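PDB 3E2V: 3'-5'-exonuclease from Saccharomyces cerevisiae, which probably cuts double-stranded DNA as a magnesium-dependent endonuclease and trims DNA from the 3' to the 5' end as an exonuclease. Local coordinates for residues C279-E284 and A288-I293; E296-E301 and I367-V372; E183-S188 and Y242-D247; E64-I69 and Y142-Q147. One frame throughout, in Å; residues are numbered along the deposited sequence. Where two conformers were deposited one is given.

Interaction 1 of 4, residues C279-E284 and A288-I293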
loop_
_atom_site.group_PDB
_atom_site.type_symbol
_atom_site.label_atom_id
_atom_site.label_comp_id
_atom_site.label_asym_id
_atom_site.label_seq_id
_atom_site.Cartn_x
_atom_site.Cartn_y
_atom_site.Cartn_z
ATOM N N CYS A 279 2.852 4.445 11.375
ATOM C CA CYS A 279 4.312 4.561 11.247
ATOM C C CYS A 279 4.749 5.972 10.817
ATOM O O CYS A 279 5.852 6.421 11.157
ATOM C CB CYS A 279 4.873 3.496 10.292
ATOM S SG CYS A 279 4.782 1.801 10.923
ATOM N N SER A 280 3.879 6.661 10.077
ATOM C CA SER A 280 4.092 8.035 9.638
ATOM C C SER A 280 3.959 9.043 10.780
ATOM O O SER A 280 4.130 10.237 10.532
ATOM C CB SER A 280 3.014 8.417 8.611
ATOM O OG SER A 280 2.949 7.471 7.558
ATOM N N LEU A 281 3.609 8.580 11.990
ATOM C CA LEU A 281 3.192 9.477 13.098
ATOM C C LEU A 281 3.957 9.185 14.407
ATOM O O LEU A 281 3.511 9.563 15.508
ATOM C CB LEU A 281 1.661 9.372 13.315
ATOM C CG LEU A 281 0.748 9.657 12.102
ATOM C CD1 LEU A 281 -0.660 9.136 12.385
ATOM C CD2 LEU A 281 0.744 11.147 11.790
ATOM N N ARG A 282 5.104 8.510 14.300
ATOM C CA ARG A 282 5.777 7.974 15.489
ATOM C C ARG A 282 6.545 8.999 16.293
ATOM O O ARG A 282 6.545 8.942 17.527
ATOM C CB ARG A 282 6.685 6.805 15.111
ATOM C CG ARG A 282 5.894 5.517 14.876
ATOM C CD ARG A 282 6.787 4.370 14.500
ATOM N NE ARG A 282 7.394 4.626 13.201
ATOM C CZ ARG A 282 7.970 3.701 12.445
ATOM N NH1 ARG A 282 8.017 2.438 12.855
ATOM N NH2 ARG A 282 8.497 4.056 11.279
ATOM N N THR A 283 7.213 9.923 15.612
ATOM C CA THR A 283 8.019 10.934 16.310
ATOM C C THR A 283 7.470 12.342 16.112
ATOM O O THR A 283 6.659 12.590 15.211
ATOM C CB THR A 283 9.458 10.948 15.788
ATOM O OG1 THR A 283 9.462 11.488 14.457
ATOM C CG2 THR A 283 10.058 9.549 15.778
ATOM N N GLU A 284 7.932 13.294 16.922
ATOM C CA GLU A 284 7.512 14.687 16.725
ATOM C C GLU A 284 7.910 15.216 15.335
ATOM O O GLU A 284 7.146 15.958 14.708
ATOM C CB GLU A 284 8.028 15.596 17.847
ATOM C CG GLU A 284 7.106 15.626 19.053
ATOM C CD GLU A 284 7.503 16.691 20.064
ATOM O OE1 GLU A 284 8.302 17.591 19.714
ATOM O OE2 GLU A 284 7.007 16.625 21.211
ATOM N N ALA A 288 5.465 16.815 12.413
ATOM C CA ALA A 288 5.769 18.101 11.766
ATOM C C ALA A 288 5.738 17.968 10.254
ATOM O O ALA A 288 5.316 18.885 9.543
ATOM C CB ALA A 288 7.127 18.614 12.219
ATOM N N VAL A 289 6.203 16.827 9.767
ATOM C CA VAL A 289 6.203 16.570 8.333
ATOM C C VAL A 289 4.766 16.373 7.860
ATOM O O VAL A 289 4.354 16.978 6.870
ATOM C CB VAL A 289 7.089 15.357 7.969
ATOM C CG1 VAL A 289 6.993 15.063 6.478
ATOM C CG2 VAL A 289 8.546 15.618 8.335
ATOM N N VAL A 290 3.988 15.550 8.566
ATOM C CA VAL A 290 2.576 15.335 8.219
ATOM C C VAL A 290 1.781 16.648 8.163
ATOM O O VAL A 290 0.925 16.824 7.283
ATOM C CB VAL A 290 1.937 14.280 9.164
ATOM C CG1 VAL A 290 0.421 14.290 9.102
ATOM C CG2 VAL A 290 2.470 12.913 8.802
ATOM N N LYS A 291 2.090 17.584 9.060
ATOM C CA LYS A 291 1.381 18.869 9.090
ATOM C C LYS A 291 1.549 19.617 7.765
ATOM O O LYS A 291 0.664 20.385 7.384
ATOM C CB LYS A 291 1.856 19.732 10.264
ATOM C CG LYS A 291 0.960 20.933 10.539
ATOM C CD LYS A 291 1.322 21.603 11.852
ATOM C CE LYS A 291 0.462 22.826 12.095
ATOM N NZ LYS A 291 0.907 23.566 13.318
ATOM N N GLN A 292 2.666 19.365 7.072
ATOM C CA GLN A 292 2.981 20.042 5.805
ATOM C C GLN A 292 2.377 19.386 4.566
ATOM O O GLN A 292 2.453 19.945 3.466
ATOM C CB GLN A 292 4.494 20.169 5.618
ATOM C CG GLN A 292 5.178 21.011 6.705
ATOM C CD GLN A 292 6.682 20.887 6.679
ATOM O OE1 GLN A 292 7.225 19.799 6.478
ATOM N NE2 GLN A 292 7.372 22.002 6.909
ATOM N N ILE A 293 1.789 18.204 4.721
ATOM C CA ILE A 293 1.125 17.566 3.578
ATOM C C ILE A 293 -0.187 18.303 3.264
ATOM O O ILE A 293 -1.052 18.414 4.135
ATOM C CB ILE A 293 0.774 16.089 3.859
ATOM C CG1 ILE A 293 2.016 15.279 4.259
ATOM C CG2 ILE A 293 0.115 15.467 2.611
ATOM C CD1 ILE A 293 1.688 13.912 4.894
#

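Interaction 2 of 4, residues E296-E301 and I367-V372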
loop_
_atom_site.group_PDB
_atom_site.type_symbol
_atom_site.label_atom_id
_atom_site.label_comp_id
_atom_site.label_asym_id
_atom_site.label_seq_id
_atom_site.Cartn_x
_atom_site.Cartn_y
_atom_site.Cartn_z
ATOM N N GLU A 296 -5.818 17.854 1.038
ATOM C CA GLU A 296 -6.457 17.114 -0.049
ATOM C C GLU A 296 -5.524 16.143 -0.788
ATOM O O GLU A 296 -5.966 15.412 -1.683
ATOM C CB GLU A 296 -7.131 18.084 -1.029
ATOM C CG GLU A 296 -6.225 18.642 -2.118
ATOM C CD GLU A 296 -5.309 19.775 -1.688
ATOM O OE1 GLU A 296 -5.194 20.069 -0.483
ATOM O OE2 GLU A 296 -4.705 20.405 -2.594
ATOM N N ARG A 297 -4.249 16.133 -0.402
ATOM C CA ARG A 297 -3.304 15.196 -1.000
ATOM C C ARG A 297 -2.870 14.107 -0.030
ATOM O O ARG A 297 -1.982 13.311 -0.337
ATOM C CB ARG A 297 -2.120 15.960 -1.581
ATOM C CG ARG A 297 -2.584 16.837 -2.777
ATOM C CD ARG A 297 -1.513 17.724 -3.297
ATOM N NE ARG A 297 -0.534 16.928 -4.019
ATOM C CZ ARG A 297 0.583 17.405 -4.546
ATOM N NH1 ARG A 297 0.900 18.703 -4.444
ATOM N NH2 ARG A 297 1.394 16.573 -5.167
ATOM N N LEU A 298 -3.542 14.056 1.116
ATOM C CA LEU A 298 -3.227 13.114 2.195
ATOM C C LEU A 298 -4.241 11.984 2.152
ATOM O O LEU A 298 -5.452 12.228 2.115
ATOM C CB LEU A 298 -3.327 13.859 3.539
ATOM C CG LEU A 298 -2.840 13.152 4.812
ATOM C CD1 LEU A 298 -2.344 14.244 5.760
ATOM C CD2 LEU A 298 -3.923 12.295 5.471
ATOM N N LEU A 299 -3.749 10.743 2.164
ATOM C CA LEU A 299 -4.625 9.573 2.240
ATOM C C LEU A 299 -4.330 8.800 3.508
ATOM O O LEU A 299 -3.197 8.801 3.983
ATOM C CB LEU A 299 -4.422 8.660 1.026
ATOM C CG LEU A 299 -4.538 9.373 -0.323
ATOM C CD1 LEU A 299 -4.263 8.375 -1.428
ATOM C CD2 LEU A 299 -5.913 10.042 -0.521
ATOM N N LEU A 300 -5.358 8.171 4.077
ATOM C CA LEU A 300 -5.202 7.465 5.350
ATOM C C LEU A 300 -5.109 5.963 5.123
ATOM O O LEU A 300 -5.739 5.406 4.210
ATOM C CB LEU A 300 -6.408 7.760 6.250
ATOM C CG LEU A 300 -6.616 9.216 6.652
ATOM C CD1 LEU A 300 -7.957 9.390 7.386
ATOM C CD2 LEU A 300 -5.463 9.613 7.547
ATOM N N GLU A 301 -4.346 5.301 5.991
ATOM C CA GLU A 301 -4.135 3.857 5.909
ATOM C C GLU A 301 -3.691 3.368 7.255
ATOM O O GLU A 301 -3.207 4.158 8.084
ATOM C CB GLU A 301 -3.067 3.482 4.869
ATOM C CG GLU A 301 -2.002 4.550 4.669
ATOM C CD GLU A 301 -0.716 3.993 4.066
ATOM O OE1 GLU A 301 -0.167 3.027 4.630
ATOM O OE2 GLU A 301 -0.257 4.538 3.052
ATOM N N ILE A 367 -7.862 10.683 13.887
ATOM C CA ILE A 367 -7.832 11.551 15.082
ATOM C C ILE A 367 -6.480 12.236 15.175
ATOM O O ILE A 367 -6.385 13.454 15.358
ATOM C CB ILE A 367 -8.064 10.734 16.366
ATOM C CG1 ILE A 367 -9.548 10.422 16.496
ATOM C CG2 ILE A 367 -7.556 11.494 17.613
ATOM C CD1 ILE A 367 -9.822 9.280 17.503
ATOM N N VAL A 368 -5.414 11.459 15.036
ATOM C CA VAL A 368 -4.077 12.038 15.156
ATOM C C VAL A 368 -3.829 13.100 14.071
ATOM O O VAL A 368 -3.349 14.199 14.367
ATOM C CB VAL A 368 -2.995 10.941 15.104
ATOM C CG1 VAL A 368 -1.592 11.554 15.049
ATOM C CG2 VAL A 368 -3.145 9.990 16.299
ATOM N N VAL A 369 -4.152 12.776 12.825
ATOM C CA VAL A 369 -3.888 13.703 11.728
ATOM C C VAL A 369 -4.702 14.990 11.913
ATOM O O VAL A 369 -4.181 16.082 11.686
ATOM C CB VAL A 369 -4.149 13.017 10.360
ATOM C CG1 VAL A 369 -4.089 14.037 9.218
ATOM C CG2 VAL A 369 -3.123 11.903 10.124
ATOM N N SER A 370 -5.946 14.851 12.367
ATOM C CA SER A 370 -6.801 16.016 12.559
ATOM C C SER A 370 -6.235 16.940 13.643
ATOM O O SER A 370 -6.219 18.166 13.471
ATOM C CB SER A 370 -8.228 15.575 12.888
ATOM O OG SER A 370 -8.320 15.099 14.216
ATOM N N GLU A 371 -5.737 16.362 14.734
ATOM C CA GLU A 371 -5.159 17.164 15.816
ATOM C C GLU A 371 -3.849 17.819 15.394
ATOM O O GLU A 371 -3.611 19.001 15.673
ATOM C CB GLU A 371 -4.969 16.309 17.078
ATOM C CG GLU A 371 -6.285 15.916 17.741
ATOM C CD GLU A 371 -6.954 17.090 18.445
ATOM O OE1 GLU A 371 -6.249 17.811 19.180
ATOM O OE2 GLU A 371 -8.165 17.281 18.252
ATOM N N VAL A 372 -3.002 17.067 14.702
ATOM C CA VAL A 372 -1.730 17.594 14.228
ATOM C C VAL A 372 -1.929 18.777 13.275
ATOM O O VAL A 372 -1.223 19.783 13.369
ATOM C CB VAL A 372 -0.890 16.484 13.552
ATOM C CG1 VAL A 372 0.276 17.067 12.779
ATOM C CG2 VAL A 372 -0.392 15.493 14.593
#

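Interaction 3 of 4, residues E183-S188 and Y242-D247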
loop_
_atom_site.group_PDB
_atom_site.type_symbol
_atom_site.label_atom_id
_atom_site.label_comp_id
_atom_site.label_asym_id
_atom_site.label_seq_id
_atom_site.Cartn_x
_atom_site.Cartn_y
_atom_site.Cartn_z
ATOM N N GLU A 183 10.784 -1.287 -15.218
ATOM C CA GLU A 183 10.085 -2.155 -16.171
ATOM C C GLU A 183 8.595 -2.296 -15.824
ATOM O O GLU A 183 7.739 -2.341 -16.716
ATOM C CB GLU A 183 10.747 -3.544 -16.294
ATOM C CG GLU A 183 12.151 -3.489 -16.905
ATOM C CD GLU A 183 12.175 -2.825 -18.296
ATOM O OE1 GLU A 183 11.389 -3.236 -19.193
ATOM O OE2 GLU A 183 12.986 -1.886 -18.493
ATOM N N GLN A 184 8.284 -2.349 -14.529
ATOM C CA GLN A 184 6.877 -2.361 -14.123
ATOM C C GLN A 184 6.166 -1.051 -14.417
ATOM O O GLN A 184 4.992 -1.046 -14.784
ATOM C CB GLN A 184 6.748 -2.760 -12.646
ATOM C CG GLN A 184 7.074 -4.248 -12.426
ATOM C CD GLN A 184 6.922 -4.640 -10.973
ATOM O OE1 GLN A 184 5.851 -5.086 -10.561
ATOM N NE2 GLN A 184 7.974 -4.418 -10.173
ATOM N N LEU A 185 6.871 0.071 -14.272
ATOM C CA LEU A 185 6.283 1.329 -14.697
ATOM C C LEU A 185 5.971 1.296 -16.190
ATOM O O LEU A 185 4.933 1.782 -16.615
ATOM C CB LEU A 185 7.183 2.515 -14.346
ATOM C CG LEU A 185 7.286 2.828 -12.852
ATOM C CD1 LEU A 185 8.368 3.865 -12.654
ATOM C CD2 LEU A 185 5.937 3.300 -12.270
ATOM N N LYS A 186 6.865 0.710 -16.975
ATOM C CA LYS A 186 6.608 0.622 -18.414
ATOM C C LYS A 186 5.366 -0.221 -18.698
ATOM O O LYS A 186 4.494 0.166 -19.472
ATOM C CB LYS A 186 7.810 0.035 -19.139
ATOM C CG LYS A 186 9.020 0.955 -19.227
ATOM C CD LYS A 186 10.182 0.201 -19.869
ATOM C CE LYS A 186 11.453 1.037 -19.895
ATOM N NZ LYS A 186 12.616 0.198 -20.375
ATOM N N ILE A 187 5.286 -1.373 -18.056
ATOM C CA ILE A 187 4.125 -2.251 -18.220
ATOM C C ILE A 187 2.834 -1.524 -17.888
ATOM O O ILE A 187 1.836 -1.672 -18.586
ATOM C CB ILE A 187 4.270 -3.542 -17.365
ATOM C CG1 ILE A 187 5.197 -4.528 -18.073
ATOM C CG2 ILE A 187 2.900 -4.166 -17.047
ATOM C CD1 ILE A 187 5.588 -5.680 -17.173
ATOM N N SER A 188 2.869 -0.695 -16.849
ATOM C CA SER A 188 1.678 0.024 -16.392
ATOM C C SER A 188 1.199 1.074 -17.404
ATOM O O SER A 188 0.131 1.662 -17.235
ATOM C CB SER A 188 1.957 0.702 -15.047
ATOM O OG SER A 188 2.652 1.932 -15.210
ATOM N N TYR A 242 7.096 6.499 -23.445
ATOM C CA TYR A 242 6.422 6.267 -22.165
ATOM C C TYR A 242 6.175 7.595 -21.456
ATOM O O TYR A 242 7.124 8.326 -21.174
ATOM C CB TYR A 242 7.287 5.391 -21.269
ATOM C CG TYR A 242 7.359 3.955 -21.737
ATOM C CD1 TYR A 242 6.358 3.053 -21.395
ATOM C CD2 TYR A 242 8.409 3.513 -22.538
ATOM C CE1 TYR A 242 6.396 1.738 -21.821
ATOM C CE2 TYR A 242 8.462 2.198 -22.973
ATOM C CZ TYR A 242 7.451 1.317 -22.604
ATOM O OH TYR A 242 7.490 0.009 -23.019
ATOM N N LYS A 243 4.913 7.883 -21.140
ATOM C CA LYS A 243 4.576 9.060 -20.337
ATOM C C LYS A 243 3.307 8.790 -19.550
ATOM O O LYS A 243 2.331 8.308 -20.116
ATOM C CB LYS A 243 4.385 10.322 -21.223
ATOM C CG LYS A 243 4.199 11.594 -20.417
ATOM C CD LYS A 243 3.956 12.808 -21.308
ATOM C CE LYS A 243 3.899 14.062 -20.435
ATOM N NZ LYS A 243 3.507 15.279 -21.229
ATOM N N PHE A 244 3.301 9.121 -18.260
ATOM C CA PHE A 244 2.073 8.970 -17.492
ATOM C C PHE A 244 0.943 9.823 -18.071
ATOM O O PHE A 244 1.136 10.983 -18.462
ATOM C CB PHE A 244 2.260 9.399 -16.044
ATOM C CG PHE A 244 3.187 8.536 -15.227
ATOM C CD1 PHE A 244 3.326 7.157 -15.438
ATOM C CD2 PHE A 244 3.861 9.114 -14.167
ATOM C CE1 PHE A 244 4.190 6.384 -14.618
ATOM C CE2 PHE A 244 4.710 8.349 -13.346
ATOM C CZ PHE A 244 4.862 6.979 -13.567
ATOM N N HIS A 245 -0.254 9.244 -18.093
ATOM C CA HIS A 245 -1.447 10.011 -18.396
ATOM C C HIS A 245 -1.544 11.232 -17.474
ATOM O O HIS A 245 -1.203 11.128 -16.294
ATOM C CB HIS A 245 -2.670 9.119 -18.187
ATOM C CG HIS A 245 -3.937 9.700 -18.728
ATOM N ND1 HIS A 245 -4.686 10.623 -18.035
ATOM C CD2 HIS A 245 -4.594 9.484 -19.895
ATOM C CE1 HIS A 245 -5.742 10.966 -18.754
ATOM N NE2 HIS A 245 -5.710 10.287 -19.885
ATOM N N PRO A 246 -1.998 12.396 -17.984
ATOM C CA PRO A 246 -1.994 13.577 -17.126
ATOM C C PRO A 246 -2.916 13.462 -15.911
ATOM O O PRO A 246 -2.742 14.222 -14.960
ATOM C CB PRO A 246 -2.458 14.705 -18.071
ATOM C CG PRO A 246 -3.206 14.017 -19.138
ATOM C CD PRO A 246 -2.492 12.710 -19.342
ATOM N N ASP A 247 -3.863 12.524 -15.939
ATOM C CA ASP A 247 -4.747 12.297 -14.789
ATOM C C ASP A 247 -4.384 11.079 -13.930
ATOM O O ASP A 247 -5.080 10.779 -12.961
ATOM C CB ASP A 247 -6.212 12.222 -15.228
ATOM C CG ASP A 247 -6.683 13.494 -15.940
ATOM O OD1 ASP A 247 -6.314 14.610 -15.514
ATOM O OD2 ASP A 247 -7.451 13.362 -16.921
#

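Interaction 4 of 4, residues E64-I69 and Y142-Q147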
loop_
_atom_site.group_PDB
_atom_site.type_symbol
_atom_site.label_atom_id
_atom_site.label_comp_id
_atom_site.label_asym_id
_atom_site.label_seq_id
_atom_site.Cartn_x
_atom_site.Cartn_y
_atom_site.Cartn_z
ATOM N N GLU A 64 1.978 -13.229 -4.311
ATOM C CA GLU A 64 1.178 -12.530 -3.320
ATOM C C GLU A 64 0.008 -11.786 -3.945
ATOM O O GLU A 64 -1.059 -11.676 -3.339
ATOM C CB GLU A 64 2.044 -11.565 -2.502
ATOM C CG GLU A 64 2.725 -12.236 -1.331
ATOM C CD GLU A 64 1.758 -12.515 -0.190
ATOM O OE1 GLU A 64 1.215 -11.549 0.392
ATOM O OE2 GLU A 64 1.534 -13.706 0.122
ATOM N N SER A 65 0.204 -11.282 -5.162
ATOM C CA SER A 65 -0.883 -10.628 -5.873
ATOM C C SER A 65 -1.961 -11.650 -6.194
ATOM O O SER A 65 -3.152 -11.363 -6.062
ATOM C CB SER A 65 -0.382 -9.952 -7.150
ATOM O OG SER A 65 0.480 -8.870 -6.838
ATOM N N GLN A 66 -1.532 -12.846 -6.602
ATOM C CA GLN A 66 -2.474 -13.935 -6.834
ATOM C C GLN A 66 -3.216 -14.334 -5.554
ATOM O O GLN A 66 -4.436 -14.533 -5.582
ATOM C CB GLN A 66 -1.750 -15.136 -7.442
ATOM C CG GLN A 66 -2.680 -16.251 -7.900
ATOM C CD GLN A 66 -3.596 -15.834 -9.037
ATOM O OE1 GLN A 66 -3.167 -15.155 -9.985
ATOM N NE2 GLN A 66 -4.873 -16.234 -8.954
ATOM N N SER A 67 -2.495 -14.422 -4.433
ATOM C CA SER A 67 -3.143 -14.647 -3.131
ATOM C C SER A 67 -4.185 -13.575 -2.804
ATOM O O SER A 67 -5.267 -13.888 -2.294
ATOM C CB SER A 67 -2.111 -14.735 -2.006
ATOM O OG SER A 67 -1.313 -15.889 -2.185
ATOM N N ALA A 68 -3.863 -12.307 -3.091
ATOM C CA ALA A 68 -4.810 -11.213 -2.838
ATOM C C ALA A 68 -6.051 -11.320 -3.725
ATOM O O ALA A 68 -7.183 -11.158 -3.243
ATOM C CB ALA A 68 -4.130 -9.852 -3.034
ATOM N N ILE A 69 -5.852 -11.607 -5.014
ATOM C CA ILE A 69 -6.970 -11.871 -5.924
ATOM C C ILE A 69 -7.909 -12.922 -5.348
ATOM O O ILE A 69 -9.114 -12.719 -5.320
ATOM C CB ILE A 69 -6.460 -12.330 -7.310
ATOM C CG1 ILE A 69 -5.781 -11.166 -8.047
ATOM C CG2 ILE A 69 -7.605 -12.869 -8.173
ATOM C CD1 ILE A 69 -4.832 -11.636 -9.141
ATOM N N TYR A 142 2.276 -8.715 -16.867
ATOM C CA TYR A 142 1.403 -7.959 -17.776
ATOM C C TYR A 142 0.123 -8.724 -18.074
ATOM O O TYR A 142 -0.995 -8.183 -17.981
ATOM C CB TYR A 142 2.170 -7.690 -19.077
ATOM C CG TYR A 142 1.432 -6.865 -20.113
ATOM C CD1 TYR A 142 0.966 -5.584 -19.810
ATOM C CD2 TYR A 142 1.231 -7.350 -21.395
ATOM C CE1 TYR A 142 0.309 -4.804 -20.752
ATOM C CE2 TYR A 142 0.575 -6.574 -22.353
ATOM C CZ TYR A 142 0.123 -5.302 -22.020
ATOM O OH TYR A 142 -0.529 -4.521 -22.954
ATOM N N ASP A 143 0.293 -9.998 -18.416
ATOM C CA ASP A 143 -0.862 -10.849 -18.718
ATOM C C ASP A 143 -1.836 -10.940 -17.541
ATOM O O ASP A 143 -3.050 -10.838 -17.727
ATOM C CB ASP A 143 -0.407 -12.244 -19.135
ATOM C CG ASP A 143 0.172 -12.284 -20.554
ATOM O OD1 ASP A 143 0.064 -11.285 -21.315
ATOM O OD2 ASP A 143 0.768 -13.333 -20.887
ATOM N N LEU A 144 -1.304 -11.095 -16.330
ATOM C CA LEU A 144 -2.131 -11.120 -15.126
ATOM C C LEU A 144 -2.920 -9.827 -14.931
ATOM O O LEU A 144 -4.125 -9.845 -14.676
ATOM C CB LEU A 144 -1.269 -11.387 -13.893
ATOM C CG LEU A 144 -2.022 -11.496 -12.566
ATOM C CD1 LEU A 144 -2.993 -12.668 -12.614
ATOM C CD2 LEU A 144 -1.018 -11.682 -11.429
ATOM N N MET A 145 -2.230 -8.693 -15.046
ATOM C CA MET A 145 -2.880 -7.391 -14.943
ATOM C C MET A 145 -4.002 -7.255 -15.970
ATOM O O MET A 145 -5.101 -6.847 -15.624
ATOM C CB MET A 145 -1.854 -6.260 -15.122
ATOM C CG MET A 145 -0.839 -6.150 -14.007
ATOM S SD MET A 145 0.326 -4.734 -14.305
ATOM C CE MET A 145 1.378 -4.880 -12.821
ATOM N N ASN A 146 -3.735 -7.623 -17.221
ATOM C CA ASN A 146 -4.768 -7.543 -18.244
ATOM C C ASN A 146 -5.959 -8.454 -17.979
ATOM O O ASN A 146 -7.096 -8.024 -18.135
ATOM C CB ASN A 146 -4.180 -7.814 -19.620
ATOM C CG ASN A 146 -3.339 -6.685 -20.100
ATOM O OD1 ASN A 146 -3.597 -5.519 -19.780
ATOM N ND2 ASN A 146 -2.326 -7.011 -20.884
ATOM N N GLN A 147 -5.690 -9.696 -17.576
ATOM C CA GLN A 147 -6.751 -10.651 -17.233
ATOM C C GLN A 147 -7.647 -10.058 -16.150
ATOM O O GLN A 147 -8.875 -10.099 -16.242
ATOM C CB GLN A 147 -6.157 -11.982 -16.745
ATOM C CG GLN A 147 -7.202 -12.933 -16.099
ATOM C CD GLN A 147 -6.617 -14.083 -15.265
ATOM O OE1 GLN A 147 -5.902 -13.877 -14.270
ATOM N NE2 GLN A 147 -6.962 -15.315 -15.653
HETATM O O HOH W 1 -4.746 -15.613 -12.358
#

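Interaction 1 of 4, residues C279-E284 and A288-I293
V290 sets its two methyl groups against S280 and L281, where the loop after strand 272-276 leads into helix 284-291, one of the strand-to-helix connections of this TIM-barrel hydrolase. The apolar part is small. CD2 of L281 meets CG2 of V290 at 3.9 Å, the two side chains crossing at about a right angle, and V290 CG1 lies only slightly farther from the same methyl. V290 CG2 also lies 3.6 Å from the carbonyl oxygen of S280. With CG1 anti to the backbone N (chi1 165°), V290 spreads both branches over the turn, a job that suits a beta-branched residue; the longer L281 also reaches V276 of strand 272-276.

The polar contacts gather at the start of the helix. E284 O accepts the N-H of A288 at 3.0 Å and 155°, a first-turn helical bond, and the same helical turn brings CB of A288 to 3.6 Å from E284 O. T283 is the N-cap, its OG1 taking the backbone N of N286. The hydroxyl of S280 turns from the helix to bond F255 O and N277 N, tying down a buried turn whose S280 side chain is about 8 Å from that of the magnesium ligand H253.

A disulfide joins C279 to C307. Separately, CB of C279 lies 3.7 Å above the guanidinium plane of R282, over its centre.

Interaction 2 of 4, residues E296-E301 and I367-V372
V369 packs on L298 and L300 in a purely apolar helix-on-strand contact, buried where helix 362-373 lies against strand 298-300, the last of the eight parallel strands. The two leucines are two residues apart on the strand and therefore direct their side chains to the same side, toward the helix. V369 answers with one methyl for each. Its CG1 approaches L298 tip to tip, 3.9 Å from CD1 of L298 and about as near to CD2. CG2 of V369 meets CD2 of L300 at 4.2 Å, but here the side chains slide past each other in opposite directions.

The first torsion of the valine settles which methyl faces which leucine. With CG1 anti to the amide nitrogen (chi1 171°), V369 turns CG1 to L298 and CG2 to L300. L300 also packs on V365 and A366, about one helical turn earlier. Branched aliphatic residues suit this interface, where no polar side-chain atom takes part and methyl groups alone meet across it.

At the end of the strand, E301 OE2 accepts from ND1 of the magnesium ligand H253, a second-shell bond that is likely to orient the imidazole. A helix laid over a parallel strand that leads into the metal centre is characteristic of the TIM barrel of metallo-dependent hydrolases.

Interaction 3 of 4, residues E183-S188 and Y242-D247
K186 lays its aliphatic chain across one face of the Y242 ring, the two side chains crossing at about a right angle. CG of K186 sits almost over the centre of the Y242 ring, 3.8 Å from the centroid and 12° off the normal, a CH-pi contact, while K186 CB lies 3.5 Å from CE1 of Y242. The backbone joins in, since K186 O is 3.4 Å from Y242 CE1. Beyond CG the lysine stays extended, carrying its ammonium past the ring to acidic partners: NZ of K186 bonds E183 OE2 at 2.8 Å, on the syn side of the carboxylate, and makes a further salt bridge to D223. A lysine thus serves twice here, with methylenes for the aromatic face and a buried charge that the two carboxylates probably balance. A serine in place of Y242 would probably leave the K186 methylenes without their flat cover and open a gap beside this helical turn.

F244 meets the helix differently. Its ring presents an edge, not a face, to L185: CD2 of the leucine lies near the ring plane, 4.0 Å from CZ of F244. CG of F244 is beside its backbone nitrogen (chi1 -67°), and from there the ring reaches back to the helix and also meets the ring of F217. Close by, the S188 hydroxyl donates to L185 O at 2.7 Å and bonds R248.

L185 further touches I162 of strand 156-165 and I213 and L214 of helix 207-219. Helix 174-187 is therefore wedged between the barrel wall, helix 132-149 on its I187 side, and the segment leading to strand 250-252.

Interaction 4 of 4, residues E64-I69 and Y142-Q147
L144 projects from helix 132-149 toward helix 62-75, and its CD1 makes both direct contacts between the segments. CD1 of L144 meets I69 CD1 tip to tip at 4.1 Å, and it lies 3.6 Å from OE1 of Q66, whose side chain crosses it at a slant. Leucine suits the place because its chain, with CG anti to the backbone N (chi1 -178°), stretches across to the other helix and brings CD1 within reach of both partners.

Beside these contacts a water completes the link. It donates to Q66 OE1 at 2.9 Å and to Q147 OE1 at 2.8 Å, so two amide oxygens, which could not bond each other directly, are joined through it. Q66 reaches that water by a bend at chi2 (64°), and its NE2 is held by E70 OE2, which fixes which way round the amide is turned. Glutamine is well chosen at such a partly exposed edge, accepting and donating at once.

Farther in, S65 OG bonds S61 O and G88 N, fastening helix 62-75 to the end of strand 82-87. I69 rests on H85 of that strand, and L144 and M145 on I87, so the two helices lie side by side on the outside of the barrel, over strand 82-87.

In the fold
Along the chain the contacts close in the order interaction 4, interaction 3, interaction 1, interaction 2, and they form two pairs around one eight-stranded TIM barrel. Interactions 1 and 2, centres about 9 Å apart, meet around strand 298-300, the eighth strand, and helix 362-373: L281 packs on V368 and I293 on L298. Interactions 3 and 4, centres about 18 Å apart, meet where I187 touches Y142 and M145 of helix 132-149. The centre of interaction 4 lies about 33 Å from that of interaction 1, across the chain's centre. All four pack helices and loops outside the barrel; the bound magnesium is about 10 Å from the S280 side chain, while interaction 4 lies away from the site.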